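Local coordinates for signal transduction protein TRAP (Staphylococcus aureus, PDB 4AE5) that probably acts in signal transduction as a regulator of staphylococcal pathogenesis, its phosphorylated form leading to agr activation, RNAIII synthesis and expression of virulence factors, at residues V36-T41 and K115-F120; H124-F129 and D133-H138. One frame throughout, in Å; residues are numbered along the deposited sequence.

Contact 1 (V36-T41 and K115-F120). With FMT (formic acid), chain E.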
loop_
_atom_site.group_PDB
_atom_site.type_symbol
_atom_site.label_atom_id
_atom_site.label_comp_id
_atom_site.label_asym_id
_atom_site.label_seq_id
_atom_site.Cartn_x
_atom_site.Cartn_y
_atom_site.Cartn_z
ATOM N N VAL A 36 -9.122 7.205 -3.931
ATOM C CA VAL A 36 -8.448 6.769 -2.718
ATOM C C VAL A 36 -7.578 7.952 -2.192
ATOM O O VAL A 36 -6.908 8.645 -2.982
ATOM C CB VAL A 36 -7.497 5.562 -3.088
ATOM C CG1 VAL A 36 -6.673 5.131 -1.892
ATOM C CG2 VAL A 36 -8.290 4.384 -3.601
ATOM N N ILE A 37 -7.559 8.172 -0.869
ATOM C CA ILE A 37 -6.615 9.121 -0.295
ATOM C C ILE A 37 -5.890 8.513 0.956
ATOM O O ILE A 37 -6.515 7.733 1.734
ATOM C CB ILE A 37 -7.307 10.485 -0.023
ATOM C CG1 ILE A 37 -6.275 11.629 0.150
ATOM C CG2 ILE A 37 -8.183 10.397 1.223
ATOM C CD1 ILE A 37 -6.917 13.002 0.080
ATOM N N PHE A 38 -4.611 8.873 1.154
ATOM C CA PHE A 38 -3.883 8.402 2.394
ATOM C C PHE A 38 -2.872 9.426 2.924
ATOM O O PHE A 38 -2.439 10.322 2.164
ATOM C CB PHE A 38 -3.238 7.011 2.197
ATOM C CG PHE A 38 -2.185 6.939 1.100
ATOM C CD1 PHE A 38 -0.852 7.302 1.352
ATOM C CD2 PHE A 38 -2.506 6.475 -0.195
ATOM C CE1 PHE A 38 0.128 7.260 0.323
ATOM C CE2 PHE A 38 -1.543 6.412 -1.207
ATOM C CZ PHE A 38 -0.232 6.801 -0.970
ATOM N N GLU A 39 -2.517 9.279 4.206
ATOM C CA GLU A 39 -1.444 10.033 4.805
ATOM C C GLU A 39 -0.744 9.106 5.732
ATOM O O GLU A 39 -1.349 8.221 6.285
ATOM C CB GLU A 39 -1.921 11.308 5.573
ATOM C CG GLU A 39 -2.937 11.049 6.665
ATOM C CD GLU A 39 -3.281 12.316 7.461
ATOM O OE1 GLU A 39 -2.530 13.297 7.440
ATOM O OE2 GLU A 39 -4.324 12.354 8.069
ATOM N N GLU A 40 0.535 9.346 5.930
ATOM C CA GLU A 40 1.343 8.552 6.829
ATOM C C GLU A 40 1.897 9.494 7.897
ATOM O O GLU A 40 2.609 10.468 7.571
ATOM C CB GLU A 40 2.503 8.013 5.996
ATOM C CG GLU A 40 3.538 7.183 6.733
ATOM C CD GLU A 40 4.418 6.482 5.678
ATOM O OE1 GLU A 40 5.321 7.094 5.043
ATOM O OE2 GLU A 40 4.117 5.350 5.414
ATOM N N THR A 41 1.696 9.177 9.171
ATOM C CA THR A 41 2.145 10.109 10.206
ATOM C C THR A 41 2.193 9.389 11.538
ATOM O O THR A 41 1.406 8.448 11.758
ATOM C CB THR A 41 1.165 11.330 10.322
ATOM O OG1 THR A 41 1.574 12.223 11.357
ATOM C CG2 THR A 41 -0.242 10.884 10.619
ATOM N N LYS A 115 -1.426 -5.393 4.236
ATOM C CA LYS A 115 -1.391 -4.605 3.008
ATOM C C LYS A 115 0.043 -4.298 2.640
ATOM O O LYS A 115 0.923 -4.076 3.518
ATOM C CB LYS A 115 -2.317 -3.371 3.080
ATOM C CG LYS A 115 -2.486 -2.633 1.727
ATOM C CD LYS A 115 -3.763 -1.773 1.699
ATOM C CE LYS A 115 -3.628 -0.573 2.587
ATOM N NZ LYS A 115 -4.840 0.311 2.436
ATOM N N ILE A 116 0.297 -4.281 1.332
ATOM C CA ILE A 116 1.593 -3.834 0.810
ATOM C C ILE A 116 1.266 -2.689 -0.195
ATOM O O ILE A 116 0.349 -2.858 -1.009
ATOM C CB ILE A 116 2.375 -4.940 0.088
ATOM C CG1 ILE A 116 2.992 -5.876 1.165
ATOM C CG2 ILE A 116 3.494 -4.302 -0.832
ATOM C CD1 ILE A 116 3.441 -7.206 0.542
ATOM N N TYR A 117 1.986 -1.568 -0.111
ATOM C CA TYR A 117 2.061 -0.621 -1.238
ATOM C C TYR A 117 3.381 -0.796 -1.977
ATOM O O TYR A 117 4.438 -0.681 -1.347
ATOM C CB TYR A 117 1.957 0.869 -0.799
ATOM C CG TYR A 117 0.572 1.423 -0.335
ATOM C CD1 TYR A 117 -0.625 0.692 -0.529
ATOM C CD2 TYR A 117 0.451 2.675 0.267
ATOM C CE1 TYR A 117 -1.869 1.200 -0.107
ATOM C CE2 TYR A 117 -0.828 3.193 0.664
ATOM C CZ TYR A 117 -1.961 2.447 0.467
ATOM O OH TYR A 117 -3.222 2.902 0.860
ATOM N N PHE A 118 3.322 -0.944 -3.321
ATOM C CA PHE A 118 4.452 -0.825 -4.207
ATOM C C PHE A 118 4.231 0.432 -5.022
ATOM O O PHE A 118 3.175 0.614 -5.673
ATOM C CB PHE A 118 4.643 -2.050 -5.116
ATOM C CG PHE A 118 5.371 -3.206 -4.469
ATOM C CD1 PHE A 118 6.734 -3.100 -4.066
ATOM C CD2 PHE A 118 4.691 -4.430 -4.235
ATOM C CE1 PHE A 118 7.410 -4.227 -3.533
ATOM C CE2 PHE A 118 5.371 -5.541 -3.709
ATOM C CZ PHE A 118 6.722 -5.386 -3.280
ATOM N N GLY A 119 5.168 1.357 -4.892
ATOM C CA GLY A 119 5.200 2.563 -5.729
ATOM C C GLY A 119 6.191 2.434 -6.868
ATOM O O GLY A 119 7.397 2.140 -6.680
ATOM N N PHE A 120 5.718 2.700 -8.074
ATOM C CA PHE A 120 6.650 2.632 -9.240
ATOM C C PHE A 120 6.446 3.844 -10.148
ATOM O O PHE A 120 5.433 4.558 -10.017
ATOM C CB PHE A 120 6.392 1.330 -10.026
ATOM C CG PHE A 120 7.158 0.137 -9.557
ATOM C CD1 PHE A 120 6.758 -0.542 -8.387
ATOM C CD2 PHE A 120 8.256 -0.323 -10.245
ATOM C CE1 PHE A 120 7.424 -1.644 -7.966
ATOM C CE2 PHE A 120 8.950 -1.434 -9.808
ATOM C CZ PHE A 120 8.564 -2.081 -8.658
HETATM C C FMT E . -5.679 1.013 -1.319
HETATM O O1 FMT E . -5.148 1.094 -0.186
HETATM O O2 FMT E . -6.927 0.498 -1.399
#
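Across the inside of the closed antiparallel beta barrel, Phe-38 of strand 35-41 meets Tyr-117 of strand 114-120. The strands are not neighbours in the sheet: the CA atoms of Phe-38 and Tyr-117, the nearest pair, stand 11.4 Å apart, and the two rings span the gap. Tyr-117 presents one ring corner to its partner. Its CE2 sits above the centre of one Phe-38 face, 3.8 Å from Phe-38 CD2. The planes are inclined at 49°, an oblique pairing with centroids 5.0 Å apart, and the two side chains run in from their separate strands and pass one another. Phe-38 CG lies between its backbone N and carbonyl carbon (chi1 61°), which brings the ring face under that corner; Phe-62 makes an edge-to-face contact with the same ring. At the polar end, Tyr-117 OH donates to O1 of the bound formic acid at 2.8 Å, with O1 near the phenol plane at the ring edge. Lys-115 NZ donates to the same O1, also at 2.8 Å, a bend at chi3 (71°) helping to turn the amine toward it. Tyr-8 OH and Arg-160 NH1 bind the formic acid too, and Tyr-117 OH is hydrogen-bonded to Thr-6 OG1. The ligand probably came from the crystallisation liquor. Lysine and phenol hydroxyl meeting at one oxygen, with Arg-160 also bound, would probably favour its ionised form.

Contact 2 (H124-F129 and D133-H138)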
loop_
_atom_site.group_PDB
_atom_site.type_symbol
_atom_site.label_atom_id
_atom_site.label_comp_id
_atom_site.label_asym_id
_atom_site.label_seq_id
_atom_site.Cartn_x
_atom_site.Cartn_y
_atom_site.Cartn_z
ATOM N N HIS A 124 3.312 0.110 -16.165
ATOM C CA HIS A 124 4.068 -0.932 -16.833
ATOM C C HIS A 124 5.230 -1.444 -15.977
ATOM O O HIS A 124 5.542 -2.634 -16.006
ATOM C CB HIS A 124 4.589 -0.506 -18.199
ATOM C CG HIS A 124 3.530 -0.451 -19.279
ATOM N ND1 HIS A 124 2.317 -1.033 -19.153
ATOM C CD2 HIS A 124 3.583 0.066 -20.575
ATOM C CE1 HIS A 124 1.605 -0.862 -20.297
ATOM N NE2 HIS A 124 2.387 -0.191 -21.165
ATOM N N ALA A 125 5.931 -0.525 -15.311
ATOM C CA ALA A 125 7.100 -0.882 -14.514
ATOM C C ALA A 125 6.706 -1.854 -13.399
ATOM O O ALA A 125 7.452 -2.773 -13.079
ATOM C CB ALA A 125 7.736 0.367 -13.907
ATOM N N TYR A 126 5.564 -1.596 -12.794
ATOM C CA TYR A 126 5.072 -2.475 -11.700
ATOM C C TYR A 126 4.715 -3.858 -12.328
ATOM O O TYR A 126 5.054 -4.888 -11.789
ATOM C CB TYR A 126 3.890 -1.859 -10.961
ATOM C CG TYR A 126 3.300 -2.889 -9.990
ATOM C CD1 TYR A 126 4.026 -3.276 -8.849
ATOM C CD2 TYR A 126 2.110 -3.569 -10.313
ATOM C CE1 TYR A 126 3.496 -4.226 -7.967
ATOM C CE2 TYR A 126 1.586 -4.556 -9.475
ATOM C CZ TYR A 126 2.279 -4.871 -8.308
ATOM O OH TYR A 126 1.767 -5.835 -7.504
ATOM N N GLU A 127 4.021 -3.879 -13.454
ATOM C CA GLU A 127 3.616 -5.150 -14.062
ATOM C C GLU A 127 4.788 -5.979 -14.562
ATOM O O GLU A 127 4.757 -7.182 -14.458
ATOM C CB GLU A 127 2.589 -4.905 -15.190
ATOM C CG GLU A 127 1.296 -4.363 -14.631
ATOM C CD GLU A 127 0.136 -4.355 -15.574
ATOM O OE1 GLU A 127 0.328 -4.183 -16.783
ATOM O OE2 GLU A 127 -0.999 -4.533 -15.055
ATOM N N ASP A 128 5.854 -5.317 -15.007
ATOM C CA ASP A 128 7.121 -6.022 -15.278
ATOM C C ASP A 128 7.758 -6.645 -14.007
ATOM O O ASP A 128 8.212 -7.774 -14.005
ATOM C CB ASP A 128 8.074 -5.085 -15.994
ATOM C CG ASP A 128 7.576 -4.778 -17.403
ATOM O OD1 ASP A 128 6.685 -5.535 -17.828
ATOM O OD2 ASP A 128 7.898 -3.755 -17.997
ATOM N N PHE A 129 7.718 -5.899 -12.919
ATOM C CA PHE A 129 8.282 -6.383 -11.668
ATOM C C PHE A 129 7.432 -7.575 -11.168
ATOM O O PHE A 129 7.929 -8.648 -10.672
ATOM C CB PHE A 129 8.316 -5.209 -10.652
ATOM C CG PHE A 129 8.417 -5.646 -9.193
ATOM C CD1 PHE A 129 9.516 -6.349 -8.777
ATOM C CD2 PHE A 129 7.426 -5.296 -8.246
ATOM C CE1 PHE A 129 9.672 -6.762 -7.476
ATOM C CE2 PHE A 129 7.588 -5.687 -6.900
ATOM C CZ PHE A 129 8.709 -6.407 -6.537
ATOM N N ASP A 133 10.735 -13.358 -10.752
ATOM C CA ASP A 133 10.945 -14.236 -9.581
ATOM C C ASP A 133 10.924 -13.524 -8.262
ATOM O O ASP A 133 10.280 -14.058 -7.353
ATOM C CB ASP A 133 12.258 -15.077 -9.665
ATOM C CG ASP A 133 12.192 -16.154 -10.721
ATOM O OD1 ASP A 133 11.124 -16.376 -11.372
ATOM O OD2 ASP A 133 13.238 -16.790 -10.925
ATOM N N ALA A 134 11.575 -12.339 -8.130
ATOM C CA ALA A 134 11.621 -11.645 -6.840
ATOM C C ALA A 134 10.160 -11.363 -6.365
ATOM O O ALA A 134 9.820 -11.467 -5.154
ATOM C CB ALA A 134 12.411 -10.340 -6.900
ATOM N N PHE A 135 9.284 -11.073 -7.299
ATOM C CA PHE A 135 7.882 -10.882 -6.900
ATOM C C PHE A 135 7.142 -12.200 -6.753
ATOM O O PHE A 135 6.483 -12.422 -5.723
ATOM C CB PHE A 135 7.148 -9.960 -7.872
ATOM C CG PHE A 135 5.748 -9.581 -7.415
ATOM C CD1 PHE A 135 4.691 -10.513 -7.562
ATOM C CD2 PHE A 135 5.505 -8.357 -6.819
ATOM C CE1 PHE A 135 3.382 -10.170 -7.175
ATOM C CE2 PHE A 135 4.180 -7.980 -6.441
ATOM C CZ PHE A 135 3.137 -8.921 -6.595
ATOM N N ASN A 136 7.178 -13.026 -7.787
ATOM C CA ASN A 136 6.409 -14.275 -7.792
ATOM C C ASN A 136 6.699 -15.179 -6.634
ATOM O O ASN A 136 5.796 -15.870 -6.125
ATOM C CB ASN A 136 6.632 -15.055 -9.068
ATOM C CG ASN A 136 5.507 -14.942 -9.999
ATOM O OD1 ASN A 136 5.718 -14.752 -11.237
ATOM N ND2 ASN A 136 4.267 -15.016 -9.450
ATOM N N ASP A 137 7.956 -15.173 -6.174
ATOM C CA ASP A 137 8.304 -16.127 -5.162
ATOM C C ASP A 137 8.040 -15.596 -3.748
ATOM O O ASP A 137 8.211 -16.360 -2.732
ATOM C CB ASP A 137 9.764 -16.565 -5.312
ATOM C CG ASP A 137 10.002 -17.421 -6.548
ATOM O OD1 ASP A 137 9.093 -18.056 -7.126
ATOM O OD2 ASP A 137 11.156 -17.449 -6.998
ATOM N N HIS A 138 7.736 -14.288 -3.648
ATOM C CA HIS A 138 7.567 -13.623 -2.328
ATOM C C HIS A 138 6.233 -12.934 -2.029
ATOM O O HIS A 138 5.801 -12.920 -0.856
ATOM C CB HIS A 138 8.756 -12.682 -2.051
ATOM C CG HIS A 138 10.065 -13.348 -2.217
ATOM N ND1 HIS A 138 10.591 -14.171 -1.290
ATOM C CD2 HIS A 138 10.942 -13.358 -3.285
ATOM C CE1 HIS A 138 11.748 -14.669 -1.751
ATOM N NE2 HIS A 138 11.950 -14.180 -2.968
#
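Phe-135 of helix 133-136 packs against Phe-129 and Tyr-126 of helix 123-131, joining two short helices that are consecutive in the chain and lie against the outside of the barrel. The aromatic contact comes first: the edge of Phe-135 is directed at the face of Phe-129 in an offset edge-to-face pair, planes at 87° and centroids 5.3 Å apart. Phe-129 CE2 lies near the plane of the Phe-135 ring, 3.4 Å from Phe-135 CD2. A CH-pi contact reinforces the pair, since Phe-135 CB stands over the Phe-129 face, 4.2 Å from its centroid and 15° off the normal. With CG anti to the backbone N in Phe-135 (chi1 -173°), the ring carries on past Phe-129 to Tyr-126, whose side chain it crosses at about a right angle. Apolar packing there sets Tyr-126 CZ 4.1 Å from Phe-135 CE2. Hydrogen bonds to neighbours flank the pair: Tyr-126 OH is bonded to Glu-159 OE2, and Ser-132 OG, in the turn, bonds both Phe-129 O and Phe-135 N, tying one helix to the start of the next. Phe-129 O also lies 3.2 Å from Phe-135 CB, and Tyr-126 OH is 3.4 Å from Phe-135 CE2.

In the fold
Strand 114-120 connects the two contacts, whose centres are about 18 Å apart. Contact 1 uses residues facing the barrel interior, and its centre is about 4 Å from the centre of the chain; that of contact 2 is about 15 Å away, where helices cover the outer side of the sheet. The touching residues of both are buried. Phe-118 and Phe-120, on the other side of the strand from Tyr-117, reach outward to contact 2: Phe-120 CZ lies 3.4 Å from Phe-129 CD2. Contact 1 joins strands distant in sequence and combines an oblique ring pair with polar contacts to a bound formic acid, whereas contact 2 joins helices adjacent in the chain through edge-to-face and CH-pi packing.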